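Local coordinates for secreted protein (PDB 5LXZ) that probably acts as a secreted copper-radical oxidase of the galactose oxidase-like AA5 family, built around a beta propeller, at residues K70-L78 with D225-Y236; G372-S380 with S424-D432. The protein carries 1 engineered substitution. All blocks are in the same frame, centred on the assembly; numbering follows the deposited sequence.

Contact 1: residues K70-L78 with D225-Y236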
loop_
_atom_site.group_PDB
_atom_site.type_symbol
_atom_site.label_atom_id
_atom_site.label_comp_id
_atom_site.label_asym_id
_atom_site.label_seq_id
_atom_site.Cartn_x
_atom_site.Cartn_y
_atom_site.Cartn_z
ATOM N N LYS A 70 16.713 -14.574 9.174
ATOM C CA LYS A 70 17.952 -13.831 9.338
ATOM C C LYS A 70 17.719 -12.339 9.235
ATOM O O LYS A 70 16.743 -11.891 8.629
ATOM C CB LYS A 70 19.016 -14.255 8.331
ATOM C CG LYS A 70 18.665 -13.994 6.879
ATOM C CD LYS A 70 19.806 -14.313 5.920
ATOM C CE LYS A 70 20.655 -13.092 5.615
ATOM N NZ LYS A 70 21.487 -13.352 4.419
ATOM N N LYS A 71 18.628 -11.580 9.816
ATOM C CA LYS A 71 18.657 -10.149 9.681
ATOM C C LYS A 71 19.382 -9.776 8.412
ATOM O O LYS A 71 20.324 -10.452 7.994
ATOM C CB LYS A 71 19.334 -9.490 10.876
ATOM C CG LYS A 71 18.716 -9.850 12.201
ATOM C CD LYS A 71 19.143 -8.861 13.267
ATOM C CE LYS A 71 18.435 -9.166 14.557
ATOM N NZ LYS A 71 18.898 -8.277 15.643
ATOM N N VAL A 72 18.912 -8.688 7.795
ATOM C CA VAL A 72 19.551 -8.074 6.643
ATOM C C VAL A 72 19.952 -6.631 6.968
ATOM O O VAL A 72 19.154 -5.849 7.428
ATOM C CB VAL A 72 18.589 -8.055 5.432
ATOM C CG1 VAL A 72 19.237 -7.341 4.257
ATOM C CG2 VAL A 72 18.250 -9.467 5.027
ATOM N N PRO A 73 21.220 -6.245 6.715
ATOM C CA PRO A 73 21.597 -4.856 6.931
ATOM C C PRO A 73 20.723 -3.891 6.124
ATOM O O PRO A 73 20.520 -4.119 4.914
ATOM C CB PRO A 73 23.048 -4.786 6.424
ATOM C CG PRO A 73 23.523 -6.179 6.387
ATOM C CD PRO A 73 22.329 -7.060 6.196
ATOM N N THR A 74 20.179 -2.906 6.814
ATOM C CA THR A 74 19.198 -1.987 6.253
ATOM C C THR A 74 19.809 -0.600 6.226
ATOM O O THR A 74 19.998 0.013 7.281
ATOM C CB THR A 74 17.901 -2.061 7.043
ATOM O OG1 THR A 74 17.518 -3.439 7.055
ATOM C CG2 THR A 74 16.814 -1.219 6.389
ATOM N N PRO A 75 20.096 -0.076 5.024
ATOM C CA PRO A 75 20.907 1.141 4.910
ATOM C C PRO A 75 20.204 2.466 5.191
ATOM O O PRO A 75 20.870 3.488 5.469
ATOM C CB PRO A 75 21.372 1.075 3.446
ATOM C CG PRO A 75 20.226 0.413 2.753
ATOM C CD PRO A 75 19.845 -0.683 3.705
ATOM N N SER A 76 18.873 2.485 5.110
ATOM C CA SER A 76 18.082 3.706 5.269
ATOM C C SER A 76 16.780 3.326 5.947
ATOM O O SER A 76 16.478 2.150 6.056
ATOM C CB SER A 76 17.731 4.336 3.898
ATOM O OG SER A 76 18.910 4.720 3.258
ATOM N N ASP A 77 16.017 4.330 6.341
ATOM C CA ASP A 77 14.732 4.073 6.976
ATOM C C ASP A 77 13.680 3.743 5.912
ATOM O O ASP A 77 12.938 4.626 5.483
ATOM C CB ASP A 77 14.248 5.210 7.861
ATOM C CG ASP A 77 13.245 4.736 8.872
ATOM O OD1 ASP A 77 12.789 3.585 8.710
ATOM O OD2 ASP A 77 12.926 5.466 9.841
ATOM N N LEU A 78 13.604 2.457 5.594
ATOM C CA LEU A 78 12.733 1.941 4.515
ATOM C C LEU A 78 11.298 1.729 4.920
ATOM O O LEU A 78 10.493 1.266 4.132
ATOM C CB LEU A 78 13.308 0.675 3.945
ATOM C CG LEU A 78 14.695 0.860 3.382
ATOM C CD1 LEU A 78 15.145 -0.463 2.790
ATOM C CD2 LEU A 78 14.798 2.020 2.400
ATOM N N ASP A 225 15.957 8.182 -1.252
ATOM C CA ASP A 225 16.741 6.974 -1.422
ATOM C C ASP A 225 16.035 5.898 -2.218
ATOM O O ASP A 225 14.826 5.686 -2.031
ATOM C CB ASP A 225 17.103 6.350 -0.075
ATOM C CG ASP A 225 17.878 7.283 0.845
ATOM O OD1 ASP A 225 17.722 8.524 0.794
ATOM O OD2 ASP A 225 18.634 6.739 1.690
ATOM N N ALA A 226 16.776 5.180 -3.036
ATOM C CA ALA A 226 16.272 4.031 -3.752
ATOM C C ALA A 226 17.257 2.897 -3.801
ATOM O O ALA A 226 18.494 3.118 -3.931
ATOM C CB ALA A 226 15.867 4.415 -5.144
ATOM N N PHE A 227 16.741 1.672 -3.762
ATOM C CA PHE A 227 17.583 0.489 -3.780
ATOM C C PHE A 227 16.905 -0.579 -4.627
ATOM O O PHE A 227 15.697 -0.553 -4.808
ATOM C CB PHE A 227 17.714 -0.095 -2.361
ATOM C CG PHE A 227 18.288 0.850 -1.361
ATOM C CD1 PHE A 227 17.492 1.777 -0.713
ATOM C CD2 PHE A 227 19.667 0.889 -1.161
ATOM C CE1 PHE A 227 18.036 2.685 0.185
ATOM C CE2 PHE A 227 20.208 1.827 -0.285
ATOM C CZ PHE A 227 19.403 2.694 0.388
ATOM N N GLU A 228 17.677 -1.525 -5.121
ATOM C CA GLU A 228 17.131 -2.773 -5.585
ATOM C C GLU A 228 17.476 -3.835 -4.560
ATOM O O GLU A 228 18.639 -4.001 -4.231
ATOM C CB GLU A 228 17.646 -3.142 -6.946
ATOM C CG GLU A 228 17.160 -2.235 -8.069
ATOM C CD GLU A 228 17.612 -2.698 -9.447
ATOM O OE1 GLU A 228 18.053 -3.878 -9.584
ATOM O OE2 GLU A 228 17.522 -1.920 -10.419
ATOM N N PHE A 229 16.499 -4.557 -4.026
ATOM C CA PHE A 229 16.819 -5.666 -3.146
ATOM C C PHE A 229 17.043 -6.874 -4.040
ATOM O O PHE A 229 16.147 -7.271 -4.795
ATOM C CB PHE A 229 15.706 -5.982 -2.145
ATOM C CG PHE A 229 16.110 -7.043 -1.183
ATOM C CD1 PHE A 229 16.930 -6.694 -0.093
ATOM C CD2 PHE A 229 15.817 -8.400 -1.395
ATOM C CE1 PHE A 229 17.363 -7.655 0.803
ATOM C CE2 PHE A 229 16.291 -9.355 -0.482
ATOM C CZ PHE A 229 17.040 -8.974 0.606
ATOM N N ASP A 230 18.232 -7.463 -3.948
ATOM C CA ASP A 230 18.604 -8.620 -4.739
ATOM C C ASP A 230 18.323 -9.872 -3.898
ATOM O O ASP A 230 18.975 -10.083 -2.865
ATOM C CB ASP A 230 20.093 -8.478 -5.102
ATOM C CG ASP A 230 20.635 -9.649 -5.883
ATOM O OD1 ASP A 230 20.123 -10.761 -5.776
ATOM O OD2 ASP A 230 21.639 -9.415 -6.599
ATOM N N PRO A 231 17.341 -10.688 -4.299
ATOM C CA PRO A 231 16.960 -11.837 -3.498
ATOM C C PRO A 231 17.997 -12.962 -3.472
ATOM O O PRO A 231 17.989 -13.741 -2.529
ATOM C CB PRO A 231 15.673 -12.303 -4.114
ATOM C CG PRO A 231 15.638 -11.753 -5.463
ATOM C CD PRO A 231 16.547 -10.567 -5.543
ATOM N N VAL A 232 18.897 -13.005 -4.432
ATOM C CA VAL A 232 19.946 -14.051 -4.413
ATOM C C VAL A 232 21.064 -13.649 -3.461
ATOM O O VAL A 232 21.420 -14.401 -2.547
ATOM C CB VAL A 232 20.437 -14.373 -5.828
ATOM C CG1 VAL A 232 21.604 -15.375 -5.805
ATOM C CG2 VAL A 232 19.286 -14.940 -6.668
ATOM N N ALA A 233 21.544 -12.423 -3.609
ATOM C CA ALA A 233 22.525 -11.879 -2.695
ATOM C C ALA A 233 21.974 -11.586 -1.296
ATOM O O ALA A 233 22.732 -11.486 -0.326
ATOM C CB ALA A 233 23.128 -10.650 -3.284
ATOM N N GLU A 234 20.652 -11.418 -1.202
ATOM C CA GLU A 234 19.979 -11.017 0.017
ATOM C C GLU A 234 20.517 -9.709 0.560
ATOM O O GLU A 234 20.789 -9.577 1.746
ATOM C CB GLU A 234 19.956 -12.170 1.008
ATOM C CG GLU A 234 19.167 -13.340 0.443
ATOM C CD GLU A 234 19.029 -14.528 1.382
ATOM O OE1 GLU A 234 19.785 -14.603 2.377
ATOM O OE2 GLU A 234 18.145 -15.364 1.104
ATOM N N LYS A 235 20.638 -8.711 -0.313
ATOM C CA LYS A 235 21.099 -7.410 0.111
ATOM C C LYS A 235 20.445 -6.279 -0.672
ATOM O O LYS A 235 19.973 -6.472 -1.810
ATOM C CB LYS A 235 22.634 -7.327 0.052
ATOM C CG LYS A 235 23.274 -7.381 -1.286
ATOM C CD LYS A 235 24.801 -7.228 -1.102
ATOM C CE LYS A 235 25.613 -8.099 -2.030
ATOM N NZ LYS A 235 25.452 -7.658 -3.432
ATOM N N TYR A 236 20.397 -5.114 -0.058
ATOM C CA TYR A 236 19.944 -3.908 -0.722
ATOM C C TYR A 236 21.097 -3.329 -1.534
ATOM O O TYR A 236 22.207 -3.156 -0.991
ATOM C CB TYR A 236 19.500 -2.867 0.287
ATOM C CG TYR A 236 18.276 -3.241 1.068
ATOM C CD1 TYR A 236 17.000 -3.002 0.562
ATOM C CD2 TYR A 236 18.379 -3.742 2.358
ATOM C CE1 TYR A 236 15.889 -3.304 1.307
ATOM C CE2 TYR A 236 17.267 -4.003 3.128
ATOM C CZ TYR A 236 16.014 -3.777 2.582
ATOM O OH TYR A 236 14.856 -4.056 3.311
HETATM O O HOH W 1 22.072 -10.652 3.825
HETATM O O HOH W 2 21.663 -5.022 2.599
#

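Contact 2: residues G372-S380 with S424-D432. With EDO (1,2-ethanediol), chain J; EDO (1,2-ethanediol), chain L.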
loop_
_atom_site.group_PDB
_atom_site.type_symbol
_atom_site.label_atom_id
_atom_site.label_comp_id
_atom_site.label_asym_id
_atom_site.label_seq_id
_atom_site.Cartn_x
_atom_site.Cartn_y
_atom_site.Cartn_z
ATOM N N GLY A 372 -13.175 6.925 6.461
ATOM C CA GLY A 372 -13.224 8.318 6.110
ATOM C C GLY A 372 -11.867 8.975 6.184
ATOM O O GLY A 372 -10.921 8.442 6.770
ATOM N N VAL A 373 -11.767 10.144 5.598
ATOM C CA VAL A 373 -10.481 10.793 5.499
ATOM C C VAL A 373 -9.866 11.033 6.905
ATOM O O VAL A 373 -10.567 11.350 7.884
ATOM C CB VAL A 373 -10.541 12.116 4.711
ATOM C CG1 VAL A 373 -10.859 11.846 3.256
ATOM C CG2 VAL A 373 -11.511 13.109 5.347
ATOM N N GLY A 374 -8.546 10.902 6.981
ATOM C CA GLY A 374 -7.824 11.144 8.219
ATOM C C GLY A 374 -8.279 10.237 9.322
ATOM O O GLY A 374 -8.318 9.018 9.132
ATOM N N GLU A 375 -8.650 10.820 10.457
ATOM C CA GLU A 375 -8.972 10.061 11.661
ATOM C C GLU A 375 -10.452 9.856 11.831
ATOM O O GLU A 375 -10.944 9.595 12.949
ATOM C CB GLU A 375 -8.317 10.723 12.889
ATOM C CG GLU A 375 -6.828 10.774 12.743
ATOM C CD GLU A 375 -6.071 11.571 13.797
ATOM O OE1 GLU A 375 -6.686 11.920 14.823
ATOM O OE2 GLU A 375 -4.909 11.902 13.486
ATOM N N SER A 376 -11.178 9.947 10.737
ATOM C CA SER A 376 -12.611 9.775 10.736
ATOM C C SER A 376 -13.060 8.481 11.370
ATOM O O SER A 376 -12.397 7.416 11.252
ATOM C CB SER A 376 -13.086 9.773 9.302
ATOM O OG SER A 376 -14.469 9.527 9.133
ATOM N N LYS A 377 -14.232 8.548 12.011
ATOM C CA LYS A 377 -14.913 7.343 12.499
ATOM C C LYS A 377 -15.661 6.574 11.444
ATOM O O LYS A 377 -16.170 5.481 11.713
ATOM C CB LYS A 377 -15.891 7.702 13.641
ATOM C CG LYS A 377 -15.200 8.205 14.851
ATOM C CD LYS A 377 -16.064 8.092 16.100
ATOM C CE LYS A 377 -15.182 8.143 17.325
ATOM N NZ LYS A 377 -14.274 6.971 17.380
ATOM N N LEU A 378 -15.821 7.121 10.251
ATOM C CA LEU A 378 -16.520 6.407 9.208
ATOM C C LEU A 378 -15.696 5.192 8.747
ATOM O O LEU A 378 -14.497 5.298 8.583
ATOM C CB LEU A 378 -16.748 7.312 8.000
ATOM C CG LEU A 378 -17.582 8.581 8.163
ATOM C CD1 LEU A 378 -17.553 9.361 6.843
ATOM C CD2 LEU A 378 -18.998 8.156 8.526
ATOM N N SER A 379 -16.369 4.087 8.502
ATOM C CA SER A 379 -15.767 2.913 7.864
ATOM C C SER A 379 -16.776 2.177 7.018
ATOM O O SER A 379 -17.974 2.169 7.310
ATOM C CB SER A 379 -15.048 2.026 8.862
ATOM O OG SER A 379 -15.972 1.422 9.755
ATOM N N SER A 380 -16.299 1.582 5.907
ATOM C CA SER A 380 -17.136 0.976 4.889
ATOM C C SER A 380 -17.190 -0.542 5.020
ATOM O O SER A 380 -16.156 -1.187 5.198
ATOM C CB SER A 380 -16.583 1.287 3.498
ATOM O OG SER A 380 -17.377 0.718 2.494
ATOM N N SER A 424 -10.020 -3.227 10.930
ATOM C CA SER A 424 -10.632 -2.728 12.162
ATOM C C SER A 424 -11.777 -1.824 11.829
ATOM O O SER A 424 -11.847 -1.229 10.762
ATOM C CB SER A 424 -9.634 -2.014 13.041
ATOM O OG SER A 424 -9.067 -0.891 12.381
ATOM N N GLN A 425 -12.704 -1.697 12.774
ATOM C CA GLN A 425 -13.875 -0.904 12.500
ATOM C C GLN A 425 -13.602 0.604 12.568
ATOM O O GLN A 425 -14.370 1.391 11.997
ATOM C CB GLN A 425 -14.984 -1.280 13.479
ATOM C CG GLN A 425 -16.363 -0.767 13.121
ATOM C CD GLN A 425 -17.521 -1.495 13.860
ATOM O OE1 GLN A 425 -17.331 -2.461 14.554
ATOM N NE2 GLN A 425 -18.720 -1.021 13.639
ATOM N N ASP A 426 -12.534 0.991 13.270
ATOM C CA ASP A 426 -12.171 2.382 13.415
ATOM C C ASP A 426 -10.693 2.603 13.187
ATOM O O ASP A 426 -9.896 1.656 13.093
ATOM C CB ASP A 426 -12.615 2.833 14.821
ATOM C CG ASP A 426 -12.879 4.325 14.931
ATOM O OD1 ASP A 426 -12.629 5.145 13.995
ATOM O OD2 ASP A 426 -13.250 4.736 16.071
ATOM N N TYR A 427 -10.325 3.870 13.128
ATOM C CA TYR A 427 -8.958 4.339 12.904
ATOM C C TYR A 427 -7.954 3.684 13.820
ATOM O O TYR A 427 -8.108 3.734 15.024
ATOM C CB TYR A 427 -8.933 5.865 13.045
ATOM C CG TYR A 427 -7.581 6.481 12.877
ATOM C CD1 TYR A 427 -7.054 6.748 11.609
ATOM C CD2 TYR A 427 -6.818 6.827 13.988
ATOM C CE1 TYR A 427 -5.814 7.339 11.455
ATOM C CE2 TYR A 427 -5.569 7.400 13.865
ATOM C CZ TYR A 427 -5.045 7.621 12.590
ATOM O OH TYR A 427 -3.832 8.197 12.458
ATOM N N ARG A 428 -6.940 3.033 13.253
ATOM C CA ARG A 428 -5.877 2.407 14.018
ATOM C C ARG A 428 -6.378 1.516 15.148
ATOM O O ARG A 428 -5.767 1.461 16.241
ATOM C CB ARG A 428 -4.861 3.422 14.493
ATOM C CG ARG A 428 -4.109 4.093 13.350
ATOM C CD ARG A 428 -2.950 4.900 13.848
ATOM N NE ARG A 428 -1.967 4.068 14.521
ATOM C CZ ARG A 428 -0.839 4.520 15.031
ATOM N NH1 ARG A 428 -0.529 5.817 15.004
ATOM N NH2 ARG A 428 -0.018 3.675 15.607
ATOM N N GLY A 429 -7.464 0.802 14.886
ATOM C CA GLY A 429 -7.988 -0.112 15.887
ATOM C C GLY A 429 -8.525 0.538 17.153
ATOM O O GLY A 429 -8.680 -0.170 18.137
ATOM N N ARG A 430 -8.767 1.834 17.152
ATOM C CA ARG A 430 -9.131 2.470 18.427
ATOM C C ARG A 430 -10.502 1.931 18.869
ATOM O O ARG A 430 -11.343 1.496 18.067
ATOM C CB ARG A 430 -9.113 3.982 18.318
ATOM C CG ARG A 430 -10.278 4.534 17.539
ATOM C CD ARG A 430 -10.180 6.033 17.339
ATOM N NE ARG A 430 -11.138 6.441 16.338
ATOM C CZ ARG A 430 -11.032 7.508 15.557
ATOM N NH1 ARG A 430 -10.023 8.325 15.678
ATOM N NH2 ARG A 430 -11.949 7.725 14.637
ATOM N N GLY A 431 -10.701 2.006 20.179
ATOM C CA GLY A 431 -11.804 1.328 20.852
ATOM C C GLY A 431 -11.727 -0.191 20.751
ATOM O O GLY A 431 -12.757 -0.870 20.734
ATOM N N ASP A 432 -10.508 -0.709 20.687
ATOM C CA ASP A 432 -10.247 -2.147 20.489
ATOM C C ASP A 432 -11.140 -2.712 19.401
ATOM O O ASP A 432 -11.870 -3.711 19.567
ATOM C CB ASP A 432 -10.372 -2.929 21.821
ATOM C CG ASP A 432 -9.119 -2.837 22.667
ATOM O OD1 ASP A 432 -8.176 -2.073 22.332
ATOM O OD2 ASP A 432 -9.070 -3.544 23.709
HETATM C C1 EDO J . -6.889 9.899 16.968
HETATM O O1 EDO J . -7.966 10.472 16.199
HETATM C C2 EDO J . -7.420 9.817 18.399
HETATM O O2 EDO J . -8.368 8.789 18.439
HETATM C C1 EDO L . 1.975 5.408 17.587
HETATM O O1 EDO L . 2.292 6.077 16.370
HETATM C C2 EDO L . 2.456 3.975 17.694
HETATM O O2 EDO L . 1.736 3.322 18.779
HETATM O O HOH W 3 -15.665 3.428 13.297
#

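Contact 1: residues K70-L78 with D225-Y236
The hydroxyl OG of S76 donates to D225 OD2 at 2.6 Å, meeting that oxygen on its anti side. Serine suits the place: its short side chain also sets OG at the edge of the F227 ring. P75 wedges in beside it, with CG 3.4 Å from F227 CE2 and CD 3.6 Å from Y236 CD2, one rigid ring serving two aromatics. L78 does likewise with its two branches, CD1 lying tightly 3.3 Å from Y236 CE1 while CD2 turns to F227. V72 CG1, placed opposite the backbone N by chi1 (177°), enters at the edge of F229, 3.9 Å from its CE1; F229 in turn lays CD1 over the centre of one Y236 face. The hydroxyls of T74 and Y236 both bond to T59. At the far end, K70 NZ forms a 2.9 Å salt bridge with E234 OE1, met nearly along the C-O bond, and a water ties NZ to E234 O. K38 takes OE2, so the carboxylate lies between two lysines. A second water joins P73 O to Y236 N. This is a side-to-side contact between successive propeller blades: edge strand 69-71 and its exit loop pack on hairpin 226-230/235-238 of the next.

Contact 2: residues G372-S380 with S424-D432
Two loops of neighbouring beta-propeller blades, each joining the second strand of its blade to the third, meet here through a salt-bridge network and an aromatic ring packed against E375. D426 is the hub. Its OD2 accepts from K377 NZ at 2.8 Å through the syn lone pair, and from R430 NE at 2.7 Å from above the carboxylate plane, while OD1 takes the backbone N of Y427. R430, modelled in two conformers, has in this one its NH2 2.7 Å from E375 O, a hydrogen bond close to the guanidinium plane; a weak one from NH1 reaches the same oxygen. With an alanine here in place of D426, K377 and R430 would probably be left as close like charges without their shared anion, and the guanidinium set freer to turn. E375 suits its place twice over: its aliphatic CG makes a CH-pi contact over one face of Y427, 3.7 Å from the ring centroid, with R428 CG on the opposite face, and its carboxylate goes on to K212 and the backbone N of L215 and D216. Y427 OH bonds to D216. Farther along, S379 OG donates to Q425 O at 2.8 Å, and a water links Q425 O to K377 O. The pair thus joins the loop between strands 364-368 and 383-387 to that between strands 418-421 and 438-442.

How the contacts relate
Contacts 1 and 2 tie together different pairs of propeller blades on opposite sides of the chain's centre. Their own centres are 33 Å apart and their nearest atoms about 14 Å, so neither touches the other. Each lies at some remove from bound copper: the side chain of L78 in contact 1 is about 12 Å from a copper ion, and that of Y427 in contact 2 about 9 Å. None of their residues is a copper ligand; those are D53 and E101 at one site, and Y248, Y460, H461 and H548 at the other, a set that matches the copper-radical centre of galactose oxidase and is probably the active site. Contact 1 relies mainly on apolar side chains, contact 2 on salt bridges, hydrogen bonds to backbone oxygens and one CH-pi contact.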